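PDB 2QTD: uncharacterized protein MJ0327 from Methanocaldococcus jannaschii DSM 2661, which is of unknown function but, as a member of the dinitrogenase iron-molybdenum cofactor family, may bind or handle an iron-molybdenum cofactor or a related metal cluster. Local coordinates for residues Val57-Cys62 and Glu78-Glu83; Lys6-Met11 and Phe26-Ile31; Asn18-Cys23 and Lys63-Glu68. All coordinates share one frame; numbering follows the deposited sequence.

Contact 1: residues Val57-Cys62 and Glu78-Glu83; sequences VNAIIC and EIYHAE
The Tyr-80 ring turns an edge toward strand 59-62: Ala-59 CB lies near the ring plane, 4.0 Å from Tyr-80 CE2, and the carbonyl oxygen of Ile-60 sits at the same edge. Phe-94 of helix 87-95 meets this ring edge-to-face. Having CG anti to the carbonyl carbon (chi1 -69°), Tyr-80 reaches back along its own strand, and its OH makes a weak hydrogen bond to Glu-78 OE1; Glu-78 OE2 forms a salt bridge with Lys-101. The His-81 ring comes obliquely to the carbonyl of Cys-62, with CD2 3.8 Å from Cys-62 O. The two rings project from opposite faces of a parallel strand pair, 59-62 and 78-81, joined through helix 67-74 as a beta-alpha-beta unit. Ile-60 N and Cys-62 N donate to Glu-78 O and Tyr-80 O, while Ile-60 O and Cys-62 O accept Tyr-80 N and Ala-82 N, the parallel pattern. On the Tyr-80 face, covered by helix 87-95, Ile-61 extends CG2 to 3.7 Å from the CB of Ala-82, just beyond the strand end. On the reverse face Cys-62 SG touches Ile-79 CG2 at 3.9 Å, while Tyr-70 of helix 67-74 packs on Ile-79.

Contact 2: residues Lys6-Met11 and Phe26-Ile31; sequences KVAISM and FLIVRI
Lys-6 reaches across to Ile-28 and Arg-30 on the neighbouring strand. Its CB lies over one face of the Arg-30 guanidinium, 3.9 Å above the plane and displaced toward the rim. With CG anti to the backbone N (chi1 -177°), the chain crosses Ile-28 obliquely, and Ile-28 CG2 is 3.6 Å from Lys-6 CG and also touches CD. The bend at chi3 (-60°) then brings CE to 3.7 Å from Arg-30 NH2, the two side chains crossing at about a right angle. At the tip, NZ forms a salt bridge with Glu-55, which probably offsets the like charge of the nearby guanidinium. Farther along this face Ala-8 CB meets Ile-28 CD1 at 3.6 Å. On the other face Val-7 CG2 packs on Ile-31 CD1, and the CG of selenomethionine Met-11 on Leu-27 CB at 3.7 Å, those last two side chains lying side by side. Helix 87-95 covers this side through Val-87, Ile-91 and Phe-94. Val-7 with Val-29 and Ile-9 with Leu-27 are hydrogen-bonded pairs. The strand directions differ by 156°, the antiparallel part of a mixed sheet ordered 35-43, 25-32, 5-11, 59-62, 78-81, consistent with a ribonuclease H-like motif fold.

Contact 3: residues Asn18-Cys23 and Lys63-Glu68; sequences NSFEDC and KNISEE
The turn leading from strand 5-11 to strand 25-32 docks here against the connection that runs from strand 59-62 into helix 67-74, beside the N-terminus of that helix. Two hydrogen bonds join the segments at Asn-64. Its ND2 donates to Asn-18 O at 2.9 Å, with the acceptor within 10° of the amide plane, and its own carbonyl oxygen accepts Phe-20 N at 2.9 Å from a donor tilted out of the carbonyl plane. Next to it Lys-63 lays CB 3.5 Å from Asn-18 O and sends NZ to a salt bridge with Asp-85. Phe-20 carries the apolar part: CG stands anti to the backbone N (chi1 -176°), laying the side chain alongside Ile-65, whose CD1 sits over one ring face, 4.1 Å above the plane and offset toward the rim. Phe-26 and Phe-73 also meet this ring. Glu-21 folds back at chi2 (75°) and brings a single oxygen, OE2, to Ser-66, accepting the backbone N at 2.8 Å and OG at 3.1 Å. Both donors come from the same face of the carboxylate and well out of its plane; Asn-69 ND2 is a third donor. With a glutamine here the negative charge is gone, which would probably leave Ser-66 N and OG with a weaker acceptor beside the helix start. Within the turn, Ser-19 OG accepts Asp-22 N in an ST motif, while Asp-22 OD1 takes Ser-19 N in return at 2.9 Å. Across from it, Ser-66 OG accepts Asn-69 N, the mark of an N-cap serine at the start of helix 67-74.

How the contacts relate
Contacts 1 and 2 are centred about 9 Å apart on one mixed sheet, where strands 5-11 and 59-62 are neighbours; Ala-8 O to Ile-61 N, at 2.8 Å, is a probable hydrogen bond between them. Contact 3 lies at the loop ends, about 11 Å from contact 1 and 15 Å from contact 2, centre to centre. Along the chain contact 2 closes before contact 1 opens, whereas contact 3 interlocks with both. Its turn comes between the strands of contact 2 in sequence, and its other segment begins the crossover joining those of contact 1. Through Phe-20, which meets Ile-60 and Phe-26, the loop 18-23 touches both the parallel and the antiparallel parts of the sheet.

Contact 1: residues Val57-Cys62 and Glu78-Glu83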
loop_
_atom_site.group_PDB
_atom_site.type_symbol
_atom_site.label_atom_id
_atom_site.label_comp_id
_atom_site.label_asym_id
_atom_site.label_seq_id
_atom_site.Cartn_x
_atom_site.Cartn_y
_atom_site.Cartn_z
ATOM N N VAL A 57 4.234 -7.524 -4.003
ATOM C CA VAL A 57 3.992 -6.132 -4.401
ATOM C C VAL A 57 5.343 -5.402 -4.489
ATOM O O VAL A 57 6.362 -5.846 -3.922
ATOM C CB VAL A 57 2.953 -5.380 -3.489
ATOM C CG1 VAL A 57 1.612 -6.155 -3.435
ATOM C CG2 VAL A 57 3.518 -5.084 -2.073
ATOM N N ASN A 58 5.369 -4.332 -5.248
ATOM C CA ASN A 58 6.555 -3.479 -5.341
ATOM C C ASN A 58 6.606 -2.437 -4.206
ATOM O O ASN A 58 7.690 -1.965 -3.842
ATOM C CB ASN A 58 6.630 -2.776 -6.703
ATOM C CG ASN A 58 6.643 -3.740 -7.881
ATOM O OD1 ASN A 58 5.603 -4.055 -8.463
ATOM N ND2 ASN A 58 7.835 -4.235 -8.223
ATOM N N ALA A 59 5.468 -2.041 -3.669
ATOM C CA ALA A 59 5.385 -0.885 -2.788
ATOM C C ALA A 59 4.150 -1.009 -1.942
ATOM O O ALA A 59 3.177 -1.694 -2.363
ATOM C CB ALA A 59 5.329 0.390 -3.624
ATOM N N ILE A 60 4.176 -0.374 -0.753
ATOM C CA ILE A 60 3.023 -0.210 0.124
ATOM C C ILE A 60 2.770 1.286 0.316
ATOM O O ILE A 60 3.743 2.032 0.439
ATOM C CB ILE A 60 3.262 -0.914 1.502
ATOM C CG1 ILE A 60 3.213 -2.426 1.375
ATOM C CG2 ILE A 60 2.229 -0.468 2.564
ATOM C CD1 ILE A 60 3.860 -3.232 2.568
ATOM N N ILE A 61 1.500 1.700 0.380
ATOM C CA ILE A 61 1.065 3.057 0.790
ATOM C C ILE A 61 0.254 2.860 2.045
ATOM O O ILE A 61 -0.699 2.100 2.053
ATOM C CB ILE A 61 0.319 3.811 -0.276
ATOM C CG1 ILE A 61 1.163 3.980 -1.525
ATOM C CG2 ILE A 61 -0.158 5.172 0.223
ATOM C CD1 ILE A 61 0.341 4.586 -2.699
ATOM N N CYS A 62 0.694 3.523 3.115
ATOM C CA CYS A 62 -0.004 3.535 4.394
ATOM C C CYS A 62 0.325 4.819 5.169
ATOM O O CYS A 62 1.177 5.577 4.787
ATOM C CB CYS A 62 0.370 2.301 5.217
ATOM S SG CYS A 62 2.140 2.241 5.724
ATOM N N GLU A 78 9.379 -1.137 -0.835
ATOM C CA GLU A 78 9.448 0.268 -0.452
ATOM C C GLU A 78 8.111 0.687 0.106
ATOM O O GLU A 78 7.094 0.372 -0.471
ATOM C CB GLU A 78 9.782 1.084 -1.676
ATOM C CG GLU A 78 11.139 0.673 -2.249
ATOM C CD GLU A 78 11.466 1.415 -3.492
ATOM O OE1 GLU A 78 10.593 1.432 -4.402
ATOM O OE2 GLU A 78 12.588 1.980 -3.550
ATOM N N ILE A 79 8.119 1.408 1.231
ATOM C CA ILE A 79 6.926 1.743 2.007
ATOM C C ILE A 79 6.798 3.255 1.984
ATOM O O ILE A 79 7.720 3.970 2.402
ATOM C CB ILE A 79 6.978 1.196 3.457
ATOM C CG1 ILE A 79 7.253 -0.331 3.415
ATOM C CG2 ILE A 79 5.691 1.502 4.166
ATOM C CD1 ILE A 79 7.399 -0.960 4.741
ATOM N N TYR A 80 5.664 3.732 1.482
ATOM C CA TYR A 80 5.451 5.171 1.249
ATOM C C TYR A 80 4.355 5.677 2.158
ATOM O O TYR A 80 3.401 4.954 2.477
ATOM C CB TYR A 80 5.062 5.437 -0.189
ATOM C CG TYR A 80 6.172 5.195 -1.153
ATOM C CD1 TYR A 80 7.116 6.168 -1.395
ATOM C CD2 TYR A 80 6.353 3.934 -1.703
ATOM C CE1 TYR A 80 8.164 5.932 -2.267
ATOM C CE2 TYR A 80 7.426 3.684 -2.555
ATOM C CZ TYR A 80 8.316 4.679 -2.820
ATOM O OH TYR A 80 9.377 4.456 -3.683
ATOM N N HIS A 81 4.472 6.928 2.582
ATOM C CA HIS A 81 3.523 7.528 3.506
ATOM C C HIS A 81 2.392 8.236 2.760
ATOM O O HIS A 81 2.628 9.113 1.916
ATOM C CB HIS A 81 4.235 8.541 4.399
ATOM C CG HIS A 81 3.364 9.028 5.517
ATOM N ND1 HIS A 81 2.828 10.298 5.534
ATOM C CD2 HIS A 81 2.918 8.410 6.627
ATOM C CE1 HIS A 81 2.083 10.437 6.619
ATOM N NE2 HIS A 81 2.116 9.303 7.295
ATOM N N ALA A 82 1.161 7.812 3.024
ATOM C CA ALA A 82 -0.025 8.466 2.481
ATOM C C ALA A 82 -0.207 9.864 2.993
ATOM O O ALA A 82 0.138 10.149 4.148
ATOM C CB ALA A 82 -1.269 7.670 2.789
ATOM N N GLU A 83 -0.738 10.735 2.124
ATOM C CA GLU A 83 -1.040 12.122 2.455
ATOM C C GLU A 83 -2.544 12.352 2.356
ATOM O O GLU A 83 -3.105 12.368 1.263
ATOM C CB GLU A 83 -0.275 13.036 1.505
ATOM C CG GLU A 83 1.252 12.790 1.651
ATOM C CD GLU A 83 2.092 13.616 0.709
ATOM O OE1 GLU A 83 1.557 14.432 -0.071
ATOM O OE2 GLU A 83 3.330 13.438 0.775
#

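Contact 2: residues Lys6-Met11 and Phe26-Ile31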
loop_
_atom_site.group_PDB
_atom_site.type_symbol
_atom_site.label_atom_id
_atom_site.label_comp_id
_atom_site.label_asym_id
_atom_site.label_seq_id
_atom_site.Cartn_x
_atom_site.Cartn_y
_atom_site.Cartn_z
ATOM N N LYS A 6 3.068 -3.048 -8.867
ATOM C CA LYS A 6 1.943 -3.472 -8.057
ATOM C C LYS A 6 2.108 -2.783 -6.676
ATOM O O LYS A 6 3.179 -2.844 -6.090
ATOM C CB LYS A 6 1.959 -5.000 -7.899
ATOM C CG LYS A 6 0.799 -5.579 -7.143
ATOM C CD LYS A 6 0.933 -7.079 -6.867
ATOM C CE LYS A 6 1.045 -7.917 -8.114
ATOM N NZ LYS A 6 0.779 -9.378 -7.852
ATOM N N VAL A 7 1.047 -2.114 -6.226
ATOM C CA VAL A 7 1.094 -1.326 -4.985
ATOM C C VAL A 7 -0.027 -1.788 -4.076
ATOM O O VAL A 7 -1.184 -1.919 -4.504
ATOM C CB VAL A 7 0.959 0.182 -5.244
ATOM C CG1 VAL A 7 1.116 0.970 -3.919
ATOM C CG2 VAL A 7 1.974 0.667 -6.358
ATOM N N ALA A 8 0.320 -2.081 -2.842
ATOM C CA ALA A 8 -0.720 -2.364 -1.791
ATOM C C ALA A 8 -1.036 -1.124 -0.919
ATOM O O ALA A 8 -0.143 -0.483 -0.377
ATOM C CB ALA A 8 -0.299 -3.567 -0.945
ATOM N N ILE A 9 -2.313 -0.818 -0.792
ATOM C CA ILE A 9 -2.801 0.344 -0.001
ATOM C C ILE A 9 -3.661 -0.125 1.138
ATOM O O ILE A 9 -4.652 -0.858 0.929
ATOM C CB ILE A 9 -3.586 1.343 -0.878
ATOM C CG1 ILE A 9 -2.788 1.601 -2.168
ATOM C CG2 ILE A 9 -3.934 2.622 -0.030
ATOM C CD1 ILE A 9 -3.347 2.552 -3.138
ATOM N N SER A 10 -3.358 0.356 2.349
ATOM C CA SER A 10 -4.118 -0.049 3.537
ATOM C C SER A 10 -5.422 0.758 3.582
ATOM O O SER A 10 -5.401 1.967 3.737
ATOM C CB SER A 10 -3.245 0.215 4.742
ATOM O OG SER A 10 -2.924 1.588 4.846
HETATM N N MSE A 11 -6.551 0.061 3.441
HETATM C CA MSE A 11 -7.866 0.700 3.270
HETATM C C MSE A 11 -8.891 0.404 4.372
HETATM O O MSE A 11 -9.043 -0.722 4.853
HETATM C CB MSE A 11 -8.494 0.300 1.921
HETATM C CG MSE A 11 -7.734 0.806 0.695
HETATM SE SE MSE A 11 -7.790 2.753 0.594
HETATM C CE MSE A 11 -9.754 3.140 0.581
ATOM N N PHE A 26 -6.572 -4.585 2.214
ATOM C CA PHE A 26 -5.499 -4.105 1.354
ATOM C C PHE A 26 -6.062 -4.037 -0.048
ATOM O O PHE A 26 -6.678 -5.014 -0.552
ATOM C CB PHE A 26 -4.292 -5.031 1.378
ATOM C CG PHE A 26 -3.809 -5.335 2.758
ATOM C CD1 PHE A 26 -3.126 -4.361 3.472
ATOM C CD2 PHE A 26 -4.020 -6.575 3.318
ATOM C CE1 PHE A 26 -2.674 -4.643 4.771
ATOM C CE2 PHE A 26 -3.560 -6.870 4.610
ATOM C CZ PHE A 26 -2.899 -5.901 5.323
ATOM N N LEU A 27 -5.988 -2.845 -0.633
ATOM C CA LEU A 27 -6.264 -2.644 -2.049
ATOM C C LEU A 27 -4.976 -2.898 -2.853
ATOM O O LEU A 27 -3.974 -2.173 -2.689
ATOM C CB LEU A 27 -6.831 -1.249 -2.290
ATOM C CG LEU A 27 -7.182 -0.879 -3.758
ATOM C CD1 LEU A 27 -8.362 -1.734 -4.243
ATOM C CD2 LEU A 27 -7.564 0.570 -3.833
ATOM N N ILE A 28 -5.003 -3.912 -3.737
ATOM C CA ILE A 28 -3.860 -4.236 -4.583
ATOM C C ILE A 28 -4.113 -3.585 -5.950
ATOM O O ILE A 28 -5.067 -3.925 -6.651
ATOM C CB ILE A 28 -3.615 -5.755 -4.694
ATOM C CG1 ILE A 28 -3.595 -6.478 -3.348
ATOM C CG2 ILE A 28 -2.355 -6.047 -5.464
ATOM C CD1 ILE A 28 -2.657 -5.898 -2.320
ATOM N N VAL A 29 -3.275 -2.614 -6.291
ATOM C CA VAL A 29 -3.417 -1.911 -7.561
ATOM C C VAL A 29 -2.241 -2.208 -8.459
ATOM O O VAL A 29 -1.083 -2.140 -8.053
ATOM C CB VAL A 29 -3.631 -0.384 -7.414
ATOM C CG1 VAL A 29 -4.943 -0.071 -6.710
ATOM C CG2 VAL A 29 -2.486 0.277 -6.709
ATOM N N ARG A 30 -2.564 -2.553 -9.711
ATOM C CA ARG A 30 -1.565 -2.737 -10.766
ATOM C C ARG A 30 -1.556 -1.451 -11.567
ATOM O O ARG A 30 -2.589 -1.052 -12.091
ATOM C CB ARG A 30 -1.889 -3.909 -11.702
ATOM C CG ARG A 30 -1.203 -3.928 -13.053
ATOM C CD ARG A 30 0.275 -4.001 -12.956
ATOM N NE ARG A 30 0.708 -5.223 -12.285
ATOM C CZ ARG A 30 1.986 -5.542 -12.050
ATOM N NH1 ARG A 30 2.979 -4.750 -12.459
ATOM N NH2 ARG A 30 2.268 -6.688 -11.423
ATOM N N ILE A 31 -0.383 -0.835 -11.665
ATOM C CA ILE A 31 -0.179 0.415 -12.396
ATOM C C ILE A 31 0.693 0.059 -13.573
ATOM O O ILE A 31 1.693 -0.643 -13.411
ATOM C CB ILE A 31 0.527 1.474 -11.555
ATOM C CG1 ILE A 31 -0.372 1.951 -10.397
ATOM C CG2 ILE A 31 1.001 2.660 -12.515
ATOM C CD1 ILE A 31 0.402 2.473 -9.114
#

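Contact 3: residues Asn18-Cys23 and Lys63-Glu68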
loop_
_atom_site.group_PDB
_atom_site.type_symbol
_atom_site.label_atom_id
_atom_site.label_comp_id
_atom_site.label_asym_id
_atom_site.label_seq_id
_atom_site.Cartn_x
_atom_site.Cartn_y
_atom_site.Cartn_z
ATOM N N ASN A 18 -5.946 4.286 9.271
ATOM C CA ASN A 18 -4.958 4.894 10.175
ATOM C C ASN A 18 -3.631 4.150 10.203
ATOM O O ASN A 18 -2.588 4.783 10.417
ATOM C CB ASN A 18 -5.496 4.982 11.599
ATOM C CG ASN A 18 -6.640 5.995 11.763
ATOM O OD1 ASN A 18 -6.955 6.780 10.874
ATOM N ND2 ASN A 18 -7.262 5.971 12.935
ATOM N N SER A 19 -3.664 2.832 10.000
ATOM C CA SER A 19 -2.448 2.016 9.939
ATOM C C SER A 19 -2.568 0.816 9.028
ATOM O O SER A 19 -3.674 0.395 8.607
ATOM C CB SER A 19 -2.052 1.585 11.366
ATOM O OG SER A 19 -2.795 0.497 11.822
ATOM N N PHE A 20 -1.396 0.281 8.701
ATOM C CA PHE A 20 -1.266 -0.958 7.975
ATOM C C PHE A 20 -1.949 -2.059 8.759
ATOM O O PHE A 20 -2.571 -2.951 8.154
ATOM C CB PHE A 20 0.236 -1.255 7.753
ATOM C CG PHE A 20 0.520 -2.454 6.926
ATOM C CD1 PHE A 20 0.508 -2.358 5.546
ATOM C CD2 PHE A 20 0.825 -3.673 7.508
ATOM C CE1 PHE A 20 0.827 -3.454 4.750
ATOM C CE2 PHE A 20 1.111 -4.767 6.726
ATOM C CZ PHE A 20 1.092 -4.667 5.350
ATOM N N GLU A 21 -1.858 -1.992 10.082
ATOM C CA GLU A 21 -2.360 -3.061 10.948
ATOM C C GLU A 21 -3.880 -3.008 11.143
ATOM O O GLU A 21 -4.506 -4.048 11.222
ATOM C CB GLU A 21 -1.629 -3.064 12.299
ATOM C CG GLU A 21 -0.136 -3.402 12.180
ATOM C CD GLU A 21 0.719 -2.266 11.621
ATOM O OE1 GLU A 21 0.348 -1.095 11.746
ATOM O OE2 GLU A 21 1.761 -2.553 11.008
ATOM N N ASP A 22 -4.463 -1.807 11.213
ATOM C CA ASP A 22 -5.864 -1.641 11.573
ATOM C C ASP A 22 -6.835 -1.672 10.386
ATOM O O ASP A 22 -8.058 -1.663 10.589
ATOM C CB ASP A 22 -6.035 -0.381 12.452
ATOM C CG ASP A 22 -6.475 0.877 11.694
ATOM O OD1 ASP A 22 -5.962 1.198 10.637
ATOM O OD2 ASP A 22 -7.349 1.601 12.213
ATOM N N CYS A 23 -6.303 -1.718 9.163
ATOM C CA CYS A 23 -7.164 -1.609 7.978
ATOM C C CYS A 23 -8.203 -2.730 7.872
ATOM O O CYS A 23 -8.064 -3.810 8.471
ATOM C CB CYS A 23 -6.361 -1.482 6.696
ATOM S SG CYS A 23 -5.412 -2.891 6.167
ATOM N N LYS A 63 -0.425 5.050 6.231
ATOM C CA LYS A 63 -0.217 6.200 7.090
ATOM C C LYS A 63 0.715 5.874 8.219
ATOM O O LYS A 63 1.467 6.743 8.640
ATOM C CB LYS A 63 -1.533 6.714 7.635
ATOM C CG LYS A 63 -2.454 7.337 6.622
ATOM C CD LYS A 63 -3.616 7.987 7.329
ATOM C CE LYS A 63 -4.677 8.567 6.416
ATOM N NZ LYS A 63 -5.710 9.288 7.222
ATOM N N ASN A 64 0.587 4.680 8.775
ATOM C CA ASN A 64 1.418 4.190 9.895
ATOM C C ASN A 64 1.624 2.725 9.702
ATOM O O ASN A 64 0.802 2.083 9.061
ATOM C CB ASN A 64 0.729 4.336 11.233
ATOM C CG ASN A 64 0.683 5.747 11.728
ATOM O OD1 ASN A 64 1.715 6.325 12.085
ATOM N ND2 ASN A 64 -0.518 6.310 11.784
ATOM N N ILE A 65 2.697 2.191 10.278
ATOM C CA ILE A 65 3.060 0.764 10.134
ATOM C C ILE A 65 3.847 0.431 11.411
ATOM O O ILE A 65 4.499 1.310 11.987
ATOM C CB ILE A 65 3.836 0.463 8.816
ATOM C CG1 ILE A 65 4.041 -1.056 8.568
ATOM C CG2 ILE A 65 5.164 1.285 8.734
ATOM C CD1 ILE A 65 4.458 -1.315 7.157
ATOM N N SER A 66 3.732 -0.815 11.863
ATOM C CA SER A 66 4.376 -1.272 13.095
ATOM C C SER A 66 5.852 -1.528 12.823
ATOM O O SER A 66 6.261 -1.791 11.689
ATOM C CB SER A 66 3.710 -2.557 13.638
ATOM O OG SER A 66 4.002 -3.685 12.838
ATOM N N GLU A 67 6.646 -1.495 13.879
ATOM C CA GLU A 67 8.052 -1.828 13.759
ATOM C C GLU A 67 8.248 -3.223 13.178
ATOM O O GLU A 67 9.065 -3.387 12.282
ATOM C CB GLU A 67 8.756 -1.694 15.107
ATOM C CG GLU A 67 8.874 -0.267 15.590
ATOM C CD GLU A 67 9.496 -0.185 16.962
ATOM O OE1 GLU A 67 10.565 -0.802 17.173
ATOM O OE2 GLU A 67 8.914 0.493 17.840
ATOM N N GLU A 68 7.447 -4.192 13.637
ATOM C CA GLU A 68 7.478 -5.573 13.113
ATOM C C GLU A 68 7.147 -5.678 11.634
ATOM O O GLU A 68 7.906 -6.298 10.875
ATOM C CB GLU A 68 6.563 -6.514 13.922
HETATM O O HOH W 1 -7.512 7.301 8.152
#